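Local coordinates for protein lectin (Cicer arietinum, PDB 3S18) that agglutinates red blood cells and probably binds complex sugars, using a four-bladed beta-propeller of the hemopexin fold that holds calcium and sodium ions, at residues 34-39 against 216-221; 25-30 against 42-47; 16-21 against 175-180; 162-167 against 204-209; 137-142 against 154-159. All blocks are in the same frame, centred on the assembly; numbering follows the deposited sequence.

Interaction 1: 34-39 against 216-221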
# COMPACT_ATOMS: atom_id res chain seq x y z
N GLY A 34 -17.70 20.37 25.42
CA GLY A 34 -18.49 21.40 26.09
C GLY A 34 -17.66 22.43 26.84
O GLY A 34 -18.18 23.10 27.74
N THR A 35 -16.39 22.55 26.48
CA THR A 35 -15.44 23.48 27.11
C THR A 35 -14.14 23.58 26.27
O THR A 35 -14.14 23.12 25.12
CB THR A 35 -15.20 23.11 28.62
OG1 THR A 35 -14.55 24.19 29.32
CG2 THR A 35 -14.41 21.82 28.78
N SER A 36 -13.07 24.17 26.80
CA SER A 36 -11.82 24.33 26.02
C SER A 36 -10.63 25.08 26.67
O SER A 36 -10.38 26.22 26.25
CB SER A 36 -12.14 25.03 24.69
OG SER A 36 -12.59 26.36 24.91
N ASN A 37 -9.87 24.53 27.63
CA ASN A 37 -10.00 23.23 28.34
C ASN A 37 -9.51 21.96 27.64
O ASN A 37 -8.96 21.08 28.30
CB ASN A 37 -11.36 23.04 29.04
CG ASN A 37 -11.69 24.18 30.03
OD1 ASN A 37 -12.30 23.94 31.08
ND2 ASN A 37 -11.33 25.41 29.67
N ASP A 38 -9.67 21.88 26.32
CA ASP A 38 -9.01 20.81 25.56
C ASP A 38 -7.49 20.93 25.72
O ASP A 38 -6.96 22.03 25.85
CB ASP A 38 -9.40 20.79 24.08
CG ASP A 38 -9.23 22.13 23.41
OD1 ASP A 38 -9.85 23.10 23.88
OD2 ASP A 38 -8.50 22.21 22.40
N LYS A 39 -6.81 19.78 25.72
CA LYS A 39 -5.40 19.72 26.04
C LYS A 39 -4.72 18.59 25.27
O LYS A 39 -5.24 17.48 25.21
CB LYS A 39 -5.24 19.51 27.56
CG LYS A 39 -3.83 19.58 28.06
CD LYS A 39 -3.68 18.90 29.43
CE LYS A 39 -2.28 19.12 30.01
NZ LYS A 39 -1.20 18.54 29.13
N TYR A 216 -12.16 27.32 18.97
CA TYR A 216 -12.84 26.45 19.93
C TYR A 216 -12.02 25.25 20.39
O TYR A 216 -12.38 24.56 21.35
CB TYR A 216 -14.22 26.04 19.39
CG TYR A 216 -15.17 27.23 19.30
CD1 TYR A 216 -15.90 27.64 20.42
CD2 TYR A 216 -15.29 27.96 18.12
CE1 TYR A 216 -16.74 28.75 20.36
CE2 TYR A 216 -16.14 29.07 18.04
CZ TYR A 216 -16.86 29.46 19.17
OH TYR A 216 -17.70 30.55 19.11
N TRP A 217 -10.90 25.01 19.70
CA TRP A 217 -9.91 24.01 20.09
C TRP A 217 -8.55 24.69 20.27
O TRP A 217 -7.62 24.45 19.49
CB TRP A 217 -9.80 22.91 19.02
CG TRP A 217 -11.10 22.23 18.65
CD1 TRP A 217 -12.19 22.80 18.03
CD2 TRP A 217 -11.44 20.86 18.86
NE1 TRP A 217 -13.18 21.87 17.86
CE2 TRP A 217 -12.75 20.67 18.35
CE3 TRP A 217 -10.77 19.77 19.43
CZ2 TRP A 217 -13.40 19.43 18.40
CZ3 TRP A 217 -11.42 18.54 19.47
CH2 TRP A 217 -12.72 18.38 18.96
N PRO A 218 -8.41 25.54 21.31
CA PRO A 218 -7.18 26.31 21.48
C PRO A 218 -5.93 25.42 21.51
O PRO A 218 -4.90 25.82 21.00
CB PRO A 218 -7.37 27.01 22.84
CG PRO A 218 -8.44 26.22 23.53
CD PRO A 218 -9.35 25.79 22.43
N SER A 219 -6.06 24.21 22.06
CA SER A 219 -4.96 23.26 22.14
C SER A 219 -4.32 22.96 20.78
O SER A 219 -3.18 22.51 20.71
CB SER A 219 -5.44 21.95 22.77
OG SER A 219 -6.27 21.21 21.88
N LEU A 220 -5.06 23.20 19.70
CA LEU A 220 -4.57 22.92 18.36
C LEU A 220 -3.83 24.09 17.70
O LEU A 220 -3.38 23.96 16.56
CB LEU A 220 -5.70 22.40 17.47
CG LEU A 220 -6.21 20.98 17.81
CD1 LEU A 220 -7.43 20.60 16.99
CD2 LEU A 220 -5.13 19.93 17.63
N ARG A 221 -3.67 25.21 18.42
CA ARG A 221 -3.08 26.44 17.84
C ARG A 221 -1.74 26.23 17.12
O ARG A 221 -1.62 26.53 15.92
CB ARG A 221 -2.97 27.57 18.89
CG ARG A 221 -2.78 28.97 18.27
CD ARG A 221 -1.56 29.68 18.85
NE ARG A 221 -1.86 30.51 20.02
CZ ARG A 221 -0.96 30.90 20.93
NH1 ARG A 221 0.31 30.53 20.83
NH2 ARG A 221 -1.34 31.66 21.96

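Interaction 2: 25-30 against 42-47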
# COMPACT_ATOMS: atom_id res chain seq x y z
N LYS A 25 1.62 12.50 10.86
CA LYS A 25 1.74 12.61 12.30
C LYS A 25 0.39 12.41 13.00
O LYS A 25 -0.65 12.29 12.35
CB LYS A 25 2.35 13.97 12.67
CG LYS A 25 3.75 14.12 12.14
CD LYS A 25 4.32 15.47 12.47
CE LYS A 25 5.51 15.76 11.58
NZ LYS A 25 6.29 16.87 12.19
N TYR A 26 0.40 12.34 14.32
CA TYR A 26 -0.85 12.27 15.04
C TYR A 26 -0.71 13.01 16.37
O TYR A 26 0.39 13.28 16.80
CB TYR A 26 -1.28 10.81 15.23
CG TYR A 26 -0.51 10.06 16.29
CD1 TYR A 26 0.74 9.50 16.00
CD2 TYR A 26 -1.02 9.92 17.58
CE1 TYR A 26 1.46 8.81 16.98
CE2 TYR A 26 -0.31 9.25 18.55
CZ TYR A 26 0.92 8.70 18.25
OH TYR A 26 1.61 8.03 19.22
N VAL A 27 -1.83 13.36 16.99
CA VAL A 27 -1.84 13.90 18.34
C VAL A 27 -2.89 13.16 19.14
O VAL A 27 -3.93 12.76 18.61
CB VAL A 27 -2.13 15.45 18.41
CG1 VAL A 27 -1.07 16.24 17.67
CG2 VAL A 27 -3.49 15.79 17.87
N LEU A 28 -2.62 12.94 20.42
CA LEU A 28 -3.64 12.43 21.32
C LEU A 28 -4.16 13.59 22.15
O LEU A 28 -3.39 14.29 22.82
CB LEU A 28 -3.08 11.33 22.22
CG LEU A 28 -3.90 10.92 23.45
CD1 LEU A 28 -5.28 10.38 23.07
CD2 LEU A 28 -3.12 9.91 24.31
N LEU A 29 -5.46 13.79 22.10
CA LEU A 29 -6.09 14.97 22.69
C LEU A 29 -7.06 14.59 23.80
O LEU A 29 -7.77 13.59 23.70
CB LEU A 29 -6.87 15.71 21.59
CG LEU A 29 -6.96 17.23 21.65
CD1 LEU A 29 -5.61 17.85 21.34
CD2 LEU A 29 -7.98 17.73 20.67
N ASP A 30 -7.06 15.37 24.88
CA ASP A 30 -8.24 15.42 25.73
C ASP A 30 -9.07 16.56 25.16
O ASP A 30 -8.73 17.72 25.34
CB ASP A 30 -7.88 15.70 27.19
CG ASP A 30 -9.11 15.78 28.08
OD1 ASP A 30 -10.21 16.15 27.59
OD2 ASP A 30 -8.99 15.47 29.27
N TYR A 42 -0.29 13.95 24.00
CA TYR A 42 0.87 13.36 23.35
C TYR A 42 0.96 13.92 21.93
O TYR A 42 -0.06 14.24 21.31
CB TYR A 42 0.76 11.83 23.31
CG TYR A 42 2.04 11.16 22.88
CD1 TYR A 42 3.08 10.96 23.79
CD2 TYR A 42 2.24 10.75 21.56
CE1 TYR A 42 4.28 10.38 23.41
CE2 TYR A 42 3.45 10.15 21.16
CZ TYR A 42 4.46 9.98 22.10
OH TYR A 42 5.65 9.39 21.75
N GLY A 43 2.18 14.02 21.41
CA GLY A 43 2.40 14.49 20.04
C GLY A 43 2.43 16.00 19.93
O GLY A 43 2.41 16.68 20.95
N PRO A 44 2.47 16.54 18.70
CA PRO A 44 2.45 15.83 17.42
C PRO A 44 3.71 14.99 17.20
O PRO A 44 4.82 15.44 17.45
CB PRO A 44 2.40 16.97 16.39
CG PRO A 44 3.04 18.11 17.07
CD PRO A 44 2.64 17.99 18.51
N SER A 45 3.52 13.75 16.75
CA SER A 45 4.64 12.88 16.46
C SER A 45 4.33 12.01 15.28
O SER A 45 3.17 11.82 14.93
CB SER A 45 5.01 12.05 17.69
OG SER A 45 3.89 11.35 18.17
N PHE A 46 5.37 11.47 14.64
CA PHE A 46 5.17 10.62 13.49
C PHE A 46 4.38 9.37 13.91
O PHE A 46 4.61 8.83 15.00
CB PHE A 46 6.50 10.24 12.82
CG PHE A 46 7.24 11.40 12.19
CD1 PHE A 46 6.78 11.98 11.00
CD2 PHE A 46 8.41 11.91 12.77
CE1 PHE A 46 7.47 13.05 10.40
CE2 PHE A 46 9.10 12.99 12.19
CZ PHE A 46 8.64 13.56 11.00
N VAL A 47 3.45 8.93 13.06
CA VAL A 47 2.72 7.70 13.28
C VAL A 47 3.72 6.56 13.48
O VAL A 47 3.54 5.70 14.36
CB VAL A 47 1.71 7.39 12.12
CG1 VAL A 47 1.14 5.96 12.23
CG2 VAL A 47 0.58 8.42 12.11

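Interaction 3: 16-21 against 175-180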
# COMPACT_ATOMS: atom_id res chain seq x y z
N ASN A 16 -13.14 10.87 27.20
CA ASN A 16 -12.81 12.19 26.68
C ASN A 16 -11.52 12.32 25.86
O ASN A 16 -11.01 13.43 25.65
CB ASN A 16 -12.92 13.26 27.77
CG ASN A 16 -14.36 13.52 28.18
OD1 ASN A 16 -15.29 13.28 27.41
ND2 ASN A 16 -14.55 14.00 29.40
N GLU A 17 -11.01 11.19 25.36
CA GLU A 17 -9.76 11.18 24.59
C GLU A 17 -10.01 10.80 23.12
O GLU A 17 -10.95 10.06 22.81
CB GLU A 17 -8.73 10.24 25.23
CG GLU A 17 -8.38 10.62 26.65
CD GLU A 17 -7.12 9.96 27.20
OE1 GLU A 17 -6.40 9.24 26.46
OE2 GLU A 17 -6.85 10.17 28.40
N ALA A 18 -9.18 11.34 22.23
CA ALA A 18 -9.33 11.13 20.79
C ALA A 18 -7.99 11.28 20.10
O ALA A 18 -7.17 12.09 20.50
CB ALA A 18 -10.35 12.09 20.20
N TYR A 19 -7.79 10.47 19.06
CA TYR A 19 -6.57 10.49 18.27
C TYR A 19 -6.87 11.25 17.00
O TYR A 19 -7.84 10.94 16.32
CB TYR A 19 -6.10 9.05 17.97
CG TYR A 19 -5.63 8.29 19.20
CD1 TYR A 19 -4.28 8.28 19.58
CD2 TYR A 19 -6.54 7.61 20.01
CE1 TYR A 19 -3.86 7.59 20.71
CE2 TYR A 19 -6.13 6.93 21.14
CZ TYR A 19 -4.80 6.93 21.49
OH TYR A 19 -4.40 6.26 22.62
N LEU A 20 -6.04 12.23 16.67
CA LEU A 20 -6.21 13.03 15.45
C LEU A 20 -5.01 12.83 14.54
O LEU A 20 -3.87 12.92 14.99
CB LEU A 20 -6.36 14.52 15.80
CG LEU A 20 -7.73 15.15 16.09
CD1 LEU A 20 -8.62 14.33 17.01
CD2 LEU A 20 -7.57 16.58 16.66
N PHE A 21 -5.26 12.59 13.26
CA PHE A 21 -4.18 12.35 12.31
C PHE A 21 -4.04 13.48 11.31
O PHE A 21 -5.03 13.90 10.69
CB PHE A 21 -4.38 10.98 11.62
CG PHE A 21 -4.44 9.84 12.60
CD1 PHE A 21 -3.28 9.13 12.93
CD2 PHE A 21 -5.64 9.51 13.24
CE1 PHE A 21 -3.31 8.12 13.88
CE2 PHE A 21 -5.69 8.50 14.19
CZ PHE A 21 -4.52 7.79 14.50
N SER A 175 -12.56 14.67 7.89
CA SER A 175 -12.36 13.72 8.99
C SER A 175 -13.50 13.85 9.96
O SER A 175 -14.24 14.81 9.90
CB SER A 175 -11.06 13.98 9.71
OG SER A 175 -11.01 15.34 10.10
N ALA A 176 -13.61 12.87 10.86
CA ALA A 176 -14.69 12.82 11.86
C ALA A 176 -14.35 11.84 12.96
O ALA A 176 -13.54 10.91 12.76
CB ALA A 176 -16.02 12.41 11.20
N PHE A 177 -14.98 12.04 14.11
CA PHE A 177 -15.06 11.01 15.15
C PHE A 177 -16.32 11.19 16.03
O PHE A 177 -16.84 12.29 16.13
CB PHE A 177 -13.78 10.95 16.00
CG PHE A 177 -13.54 12.17 16.87
CD1 PHE A 177 -12.89 13.29 16.36
CD2 PHE A 177 -13.92 12.18 18.20
CE1 PHE A 177 -12.63 14.41 17.15
CE2 PHE A 177 -13.67 13.30 19.00
CZ PHE A 177 -13.03 14.42 18.48
N ALA A 178 -16.80 10.09 16.61
CA ALA A 178 -17.91 10.13 17.58
C ALA A 178 -17.44 10.67 18.92
O ALA A 178 -16.32 10.40 19.37
CB ALA A 178 -18.51 8.75 17.76
N SER A 179 -18.30 11.44 19.56
CA SER A 179 -18.00 11.93 20.89
C SER A 179 -18.30 10.85 21.94
O SER A 179 -19.00 9.87 21.67
CB SER A 179 -18.82 13.18 21.19
OG SER A 179 -18.65 13.55 22.55
N HIS A 180 -17.75 11.03 23.14
CA HIS A 180 -18.11 10.21 24.30
C HIS A 180 -19.51 10.54 24.82
O HIS A 180 -20.11 9.75 25.56
CB HIS A 180 -17.05 10.30 25.40
CG HIS A 180 -15.76 9.61 25.04
ND1 HIS A 180 -15.55 8.27 25.28
CD2 HIS A 180 -14.64 10.07 24.44
CE1 HIS A 180 -14.34 7.94 24.85
NE2 HIS A 180 -13.77 9.01 24.34

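Interaction 4: 162-167 against 204-209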
# COMPACT_ATOMS: atom_id res chain seq x y z
N PRO A 162 -29.90 15.97 7.10
CA PRO A 162 -30.51 17.22 6.61
C PRO A 162 -29.92 18.51 7.19
O PRO A 162 -29.96 19.54 6.52
CB PRO A 162 -32.00 17.08 6.98
CG PRO A 162 -32.16 15.74 7.67
CD PRO A 162 -30.91 14.95 7.44
N CYS A 163 -29.34 18.45 8.40
CA CYS A 163 -28.77 19.64 9.09
C CYS A 163 -27.54 20.24 8.41
O CYS A 163 -27.16 21.38 8.70
CB CYS A 163 -28.47 19.35 10.57
SG CYS A 163 -27.16 18.11 10.89
N LEU A 164 -26.92 19.48 7.51
CA LEU A 164 -25.74 19.96 6.79
C LEU A 164 -26.07 20.63 5.45
O LEU A 164 -25.17 21.11 4.77
CB LEU A 164 -24.71 18.83 6.58
CG LEU A 164 -24.19 18.04 7.79
CD1 LEU A 164 -23.28 16.92 7.34
CD2 LEU A 164 -23.49 18.93 8.80
N ARG A 165 -27.35 20.64 5.07
CA ARG A 165 -27.81 21.35 3.87
C ARG A 165 -27.47 22.84 3.96
O ARG A 165 -27.81 23.51 4.94
CB ARG A 165 -29.32 21.19 3.67
CG ARG A 165 -29.77 19.78 3.28
CD ARG A 165 -31.29 19.66 3.06
NE ARG A 165 -32.06 19.97 4.27
CZ ARG A 165 -33.35 19.68 4.47
NH1 ARG A 165 -34.05 19.05 3.53
NH2 ARG A 165 -33.93 20.02 5.61
N GLY A 166 -26.78 23.34 2.95
CA GLY A 166 -26.37 24.74 2.90
C GLY A 166 -25.05 25.08 3.58
O GLY A 166 -24.66 26.25 3.63
N THR A 167 -24.37 24.07 4.12
CA THR A 167 -23.08 24.29 4.78
C THR A 167 -21.96 23.73 3.90
O THR A 167 -22.23 23.05 2.91
CB THR A 167 -22.99 23.62 6.18
OG1 THR A 167 -22.91 22.19 6.02
CG2 THR A 167 -24.19 23.97 7.06
N ASN A 204 -32.22 15.67 12.70
CA ASN A 204 -31.13 16.00 13.63
C ASN A 204 -30.81 17.51 13.69
O ASN A 204 -31.63 18.33 13.25
CB ASN A 204 -29.89 15.19 13.26
CG ASN A 204 -29.26 15.62 11.93
OD1 ASN A 204 -29.92 16.19 11.05
ND2 ASN A 204 -27.97 15.34 11.78
N ASP A 205 -29.63 17.88 14.22
CA ASP A 205 -29.20 19.30 14.31
C ASP A 205 -27.70 19.55 14.59
O ASP A 205 -27.02 18.72 15.21
CB ASP A 205 -30.05 20.09 15.32
CG ASP A 205 -29.75 19.71 16.77
OD1 ASP A 205 -30.57 18.99 17.38
OD2 ASP A 205 -28.69 20.13 17.30
N ILE A 206 -27.20 20.72 14.16
CA ILE A 206 -25.85 21.19 14.48
C ILE A 206 -25.90 22.04 15.75
O ILE A 206 -26.59 23.06 15.79
CB ILE A 206 -25.21 22.06 13.35
CG1 ILE A 206 -25.19 21.34 12.00
CG2 ILE A 206 -23.78 22.46 13.73
CD1 ILE A 206 -24.70 22.21 10.85
N MET A 207 -25.17 21.61 16.79
CA MET A 207 -25.08 22.40 18.02
C MET A 207 -24.03 23.53 17.91
O MET A 207 -22.83 23.31 18.15
CB MET A 207 -24.86 21.52 19.26
CG MET A 207 -24.98 22.28 20.60
SD MET A 207 -26.46 23.33 20.76
CE MET A 207 -25.92 24.57 21.95
N GLY A 208 -24.51 24.71 17.53
CA GLY A 208 -23.68 25.91 17.49
C GLY A 208 -23.34 26.43 16.10
O GLY A 208 -22.74 27.50 15.97
N GLY A 209 -23.70 25.67 15.07
CA GLY A 209 -23.36 26.01 13.69
C GLY A 209 -21.90 25.72 13.37
O GLY A 209 -21.15 25.23 14.21

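Interaction 5: 137-142 against 154-159. With SO4 (sulfate ion), chain C.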
# COMPACT_ATOMS: atom_id res chain seq x y z
N GLY A 137 -16.65 11.88 -0.95
CA GLY A 137 -17.25 12.93 -1.77
C GLY A 137 -18.54 13.39 -1.10
O GLY A 137 -18.56 13.61 0.12
N ASP A 138 -19.61 13.50 -1.89
CA ASP A 138 -20.91 13.93 -1.38
C ASP A 138 -21.84 12.77 -0.95
O ASP A 138 -23.05 12.97 -0.81
CB ASP A 138 -21.62 14.82 -2.41
CG ASP A 138 -21.82 14.12 -3.73
OD1 ASP A 138 -21.36 12.96 -3.91
OD2 ASP A 138 -22.43 14.73 -4.62
N LYS A 139 -21.27 11.59 -0.74
CA LYS A 139 -22.01 10.38 -0.41
C LYS A 139 -21.67 9.86 0.98
O LYS A 139 -20.58 10.13 1.53
CB LYS A 139 -21.72 9.25 -1.41
CG LYS A 139 -21.97 9.58 -2.88
CD LYS A 139 -23.46 9.71 -3.16
CE LYS A 139 -23.71 10.25 -4.55
NZ LYS A 139 -24.76 11.29 -4.49
N TYR A 140 -22.60 9.09 1.53
CA TYR A 140 -22.30 8.35 2.74
C TYR A 140 -22.83 6.92 2.69
O TYR A 140 -23.83 6.64 2.05
CB TYR A 140 -22.78 9.10 4.01
CG TYR A 140 -24.23 8.88 4.38
CD1 TYR A 140 -25.26 9.45 3.62
CD2 TYR A 140 -24.57 8.13 5.50
CE1 TYR A 140 -26.60 9.25 3.98
CE2 TYR A 140 -25.90 7.94 5.86
CZ TYR A 140 -26.91 8.50 5.09
OH TYR A 140 -28.22 8.26 5.44
N ALA A 141 -22.13 6.05 3.40
CA ALA A 141 -22.57 4.69 3.62
C ALA A 141 -22.78 4.44 5.11
O ALA A 141 -22.18 5.10 5.95
CB ALA A 141 -21.56 3.71 3.06
N ARG A 142 -23.64 3.48 5.40
CA ARG A 142 -23.94 3.06 6.74
C ARG A 142 -23.74 1.55 6.74
O ARG A 142 -24.42 0.83 5.99
CB ARG A 142 -25.39 3.40 7.04
CG ARG A 142 -25.86 3.04 8.44
CD ARG A 142 -27.36 3.17 8.49
NE ARG A 142 -27.88 2.73 9.77
CZ ARG A 142 -29.17 2.70 10.09
NH1 ARG A 142 -30.10 3.09 9.22
NH2 ARG A 142 -29.52 2.27 11.29
N LYS A 154 -26.27 3.45 -0.59
CA LYS A 154 -25.43 4.62 -0.43
C LYS A 154 -26.23 5.81 -0.94
O LYS A 154 -26.92 5.71 -1.95
CB LYS A 154 -24.13 4.46 -1.21
CG LYS A 154 -23.16 3.46 -0.54
CD LYS A 154 -22.08 3.08 -1.51
CE LYS A 154 -22.12 1.62 -1.81
NZ LYS A 154 -21.42 0.86 -0.70
N SER A 155 -26.18 6.92 -0.22
CA SER A 155 -26.90 8.07 -0.68
C SER A 155 -26.20 9.36 -0.31
O SER A 155 -25.13 9.37 0.29
CB SER A 155 -28.37 8.05 -0.22
OG SER A 155 -28.47 8.22 1.17
N ILE A 156 -26.80 10.45 -0.74
CA ILE A 156 -26.26 11.76 -0.54
C ILE A 156 -26.19 12.08 0.96
O ILE A 156 -27.10 11.75 1.73
CB ILE A 156 -27.12 12.76 -1.31
CG1 ILE A 156 -26.75 12.72 -2.80
CG2 ILE A 156 -26.94 14.13 -0.75
CD1 ILE A 156 -27.69 13.50 -3.65
N SER A 157 -25.08 12.69 1.36
CA SER A 157 -24.88 13.10 2.74
C SER A 157 -26.09 13.86 3.30
O SER A 157 -26.55 13.54 4.40
CB SER A 157 -23.59 13.93 2.88
OG SER A 157 -23.52 14.58 4.15
N ASP A 158 -26.62 14.81 2.54
CA ASP A 158 -27.76 15.61 3.02
C ASP A 158 -29.09 14.86 3.10
O ASP A 158 -29.98 15.26 3.86
CB ASP A 158 -27.91 16.92 2.23
CG ASP A 158 -28.04 16.70 0.73
OD1 ASP A 158 -29.03 16.07 0.29
OD2 ASP A 158 -27.15 17.18 -0.00
N THR A 159 -29.24 13.78 2.32
CA THR A 159 -30.39 12.89 2.48
C THR A 159 -30.44 12.28 3.90
O THR A 159 -31.50 12.23 4.51
CB THR A 159 -30.43 11.79 1.38
OG1 THR A 159 -30.83 12.37 0.12
CG2 THR A 159 -31.42 10.69 1.75
S SO4 C . -29.05 7.59 8.89
O1 SO4 C . -28.11 8.64 9.24
O2 SO4 C . -29.07 6.61 9.94
O3 SO4 C . -30.30 8.31 8.76
O4 SO4 C . -28.80 7.02 7.58

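Interaction 1: 34-39 against 216-221
D38 and S219 meet where the C-terminal segment of this hemopexin-fold beta-propeller returns to the first blade, with the loop 34-39 facing the 3-10 turn 218-220. The polar part of the contact converges on one carboxylate oxygen. D38 OD2 accepts the S219 hydroxyl in a very short hydrogen bond, OG to OD2 2.5 Å, a distance to be read with caution, and also the S219 amide, N to OD2 3.2 Å. The amide comes from above the carboxylate plane, 43° out of it, and this hydrogen bond is bent, 141° at H. S219 OG is folded back beside its own amide (chi1 73°), which lets both donors reach the same oxygen.

Van der Waals contacts surround this pair. The P218 ring crosses the D38 side chain, and its CG lies 3.3 Å from S36 O. S36 turns its CB to P218 CD at 3.7 Å and to Y216 O at 3.4 Å. W217 approaches D38 OD2 through its CA, at 3.3 Å, and its CB, while its indole leads away to edge-to-face contacts with Y186, F188 and Y193. W217 and S219 also rest on L29 of strand 25-30. The second carboxylate oxygen, D38 OD1, is buried with no polar partner in the model, and lies against P218 CD at 3.1 Å.

Interaction 2: 25-30 against 42-47
The amide of Y26 donates to S45 O at 2.9 Å from its N, the shortest of four backbone hydrogen bonds that join strand 25-30 antiparallel to the chain at 42-47. S45 N returns a bond to Y26 O, an oxygen that P44 also approaches with its CA-H, CA to O 3.3 Å. Farther along, L28 N reaches Y42 O at 3.0 Å, and the reverse bond from Y42 N to L28 O is weak. Between the two bonded pairs the register slips by one residue, a beta bulge. G43, with a positive phi of 84°, and the cis peptide before P44 carry the chain round here, and V27 CG1 packs against P44 CB at 3.8 Å.

Y26 contributes much of the side-chain contact. Its chi1 of 75° folds the ring back over its own backbone, which brings one ring edge to F46 O and V47 CA, the latter 3.8 Å from CD1. The phenol oxygen meets Y42 across an oblique crossing, OH to CE2 3.4 Å. K25, extended beyond CG, lies alongside F46 and points the same way, its CE 3.5 Å from CE1 of the ring.

F46 is the N-cap of helix 47-50, and V47 on that helix touches L54. The other edge of strand 25-30 belongs to strand 17-22, bonded through V27 with L20 and L29 with A18, while L28 and L29 pack on strand 39-41.

Interaction 3: 16-21 against 175-180
A18 lays its methyl over one face of the F177 ring in a CH-pi contact, CB 4.0 Å from the centroid and 23° off the ring normal. F177 presents this face because its CG lies between backbone N and carbonyl carbon (chi1 68°), lifting the ring from strand 175-178 toward strand 17-22. L20 joins from beside A18: its side chain crosses F177 obliquely and brings CD1 to within 4.0 Å of CE1.

The imidazole of H180 continues the contact toward N16. With CG placed anti to the carbonyl carbon (chi1 -71°), the ring slides beneath the backbone of N16, whose N sits over its face near the rim, 3.2 Å from CD2. In the plane of the same ring, NE2 points at E17 O and makes a weak hydrogen bond of 3.4 Å. The side-chain amide of N16 stands nearly perpendicular to the imidazole.

The two segments run in nearly opposite directions with no backbone-to-backbone hydrogen bond between them, as parts of neighbouring blades. Strand 17-22 lies between 6-11 and 25-30 in its sheet. F177 also touches A9 of strand 6-11 and Y31 on the first-blade side, and Y186 and F188 of strand 184-189 in its own sheet.

Interaction 4: 162-167 against 204-209
C163 projects its side chain onto strand 205-206 and the residue before it. Its SG comes 3.0 Å from N204 ND2, and its CB lies 3.5 Å from N204 OD1, so the amide spans the thiol and the beta carbon together. The thiol is tucked over its own peptide (chi1 65°), and the N204 amide is folded back in the same sense (chi1 69°), which turns the two to face each other. P162 contributes its CD, 3.9 Å from N204 OD1.

I206 supplies the apolar half. Its CG1 packs on C163 SG at 3.9 Å, its CD1 lies 3.4 Å from C163 O, and the same methyl reaches L164 CD2 at 4.1 Å, where the two side chains cross at about a right angle. T167 CG2 stands slightly farther from it.

The next shell fixes these groups. L164 O accepts both T167 OG1, 2.8 Å away, and T167 N, from one face of its carbonyl plane, closing a type II beta turn whose third residue is G166. R165 N bonds back to P162 O across the 3-10 turn 162-164. L164 also leans on F169 and on S157 of helix 157-160. On the strand side, D205 is paired through its backbone with N197, and I206 touches I196. This is a blade-to-blade junction of the hemopexin-type propeller: the connection from the third blade packs on the outermost strand of the fourth.

Interaction 5: 137-142 against 154-159
Y140 and S155 form an antiparallel hydrogen-bonded pair, Y140 N to S155 O 2.8 Å and S155 N to Y140 O 3.3 Å, and beyond it S157 N donates to D138 O at 3.0 Å. This last bond uses the amide of the first residue of helix 157-160, where strand gives way to helix. I156 CA-H and K139 CA-H add weaker contacts to D138 O and S155 O.

Among the side chains, Y140 leads. A chi1 of 84° swings its ring across S155 so that CE1 meets I156 O at 3.4 Å with the ring edge. At its far end the phenol donates a short hydrogen bond to a sulfate, OH to O4 2.5 Å, with O4 near the ring plane. The sulfate, probably from the crystallisation liquor, is also held by Y133 OH and Q152 NE2. R142 is fully extended and lays one guanidinium face under sulfate O2, which is 3.7 Å from NH1; R142 NE forms a salt bridge with E131. Elsewhere along the pair, A141 CB packs on K154 CG at 3.9 Å, and K139, bent at chi2 and chi4, brings NZ against I156 CG1 and into a long salt bridge with D138 OD1.

Strand 149-156, outermost of its four-stranded sheet, runs through the N-cap I156 into the short helix 157-160, as the last strand of a hemopexin-type blade does.

How the interactions relate
Interactions 2 and 5 are corresponding strand pairs in the first and third blades, on opposite sides of the propeller with centres 30 Å apart. Interactions 1, 3 and 4 join neighbouring blades: 3 and 1 tie the last blade and C-terminal segment to the first, while 4 links the third to the fourth. Along the chain, interaction 2 closes within the first blade, interaction 5 precedes 4, and 1 and 3 span from the N-terminal to the C-terminal part. Interactions 1, 2 and 3 all touch one another, through K39 with D30, W217 with F177, and the paired strands 17-22 and 25-30. Interaction 4 meets 5 where R165 packs on D158. Contacts between the chain's two ends thus close the ring.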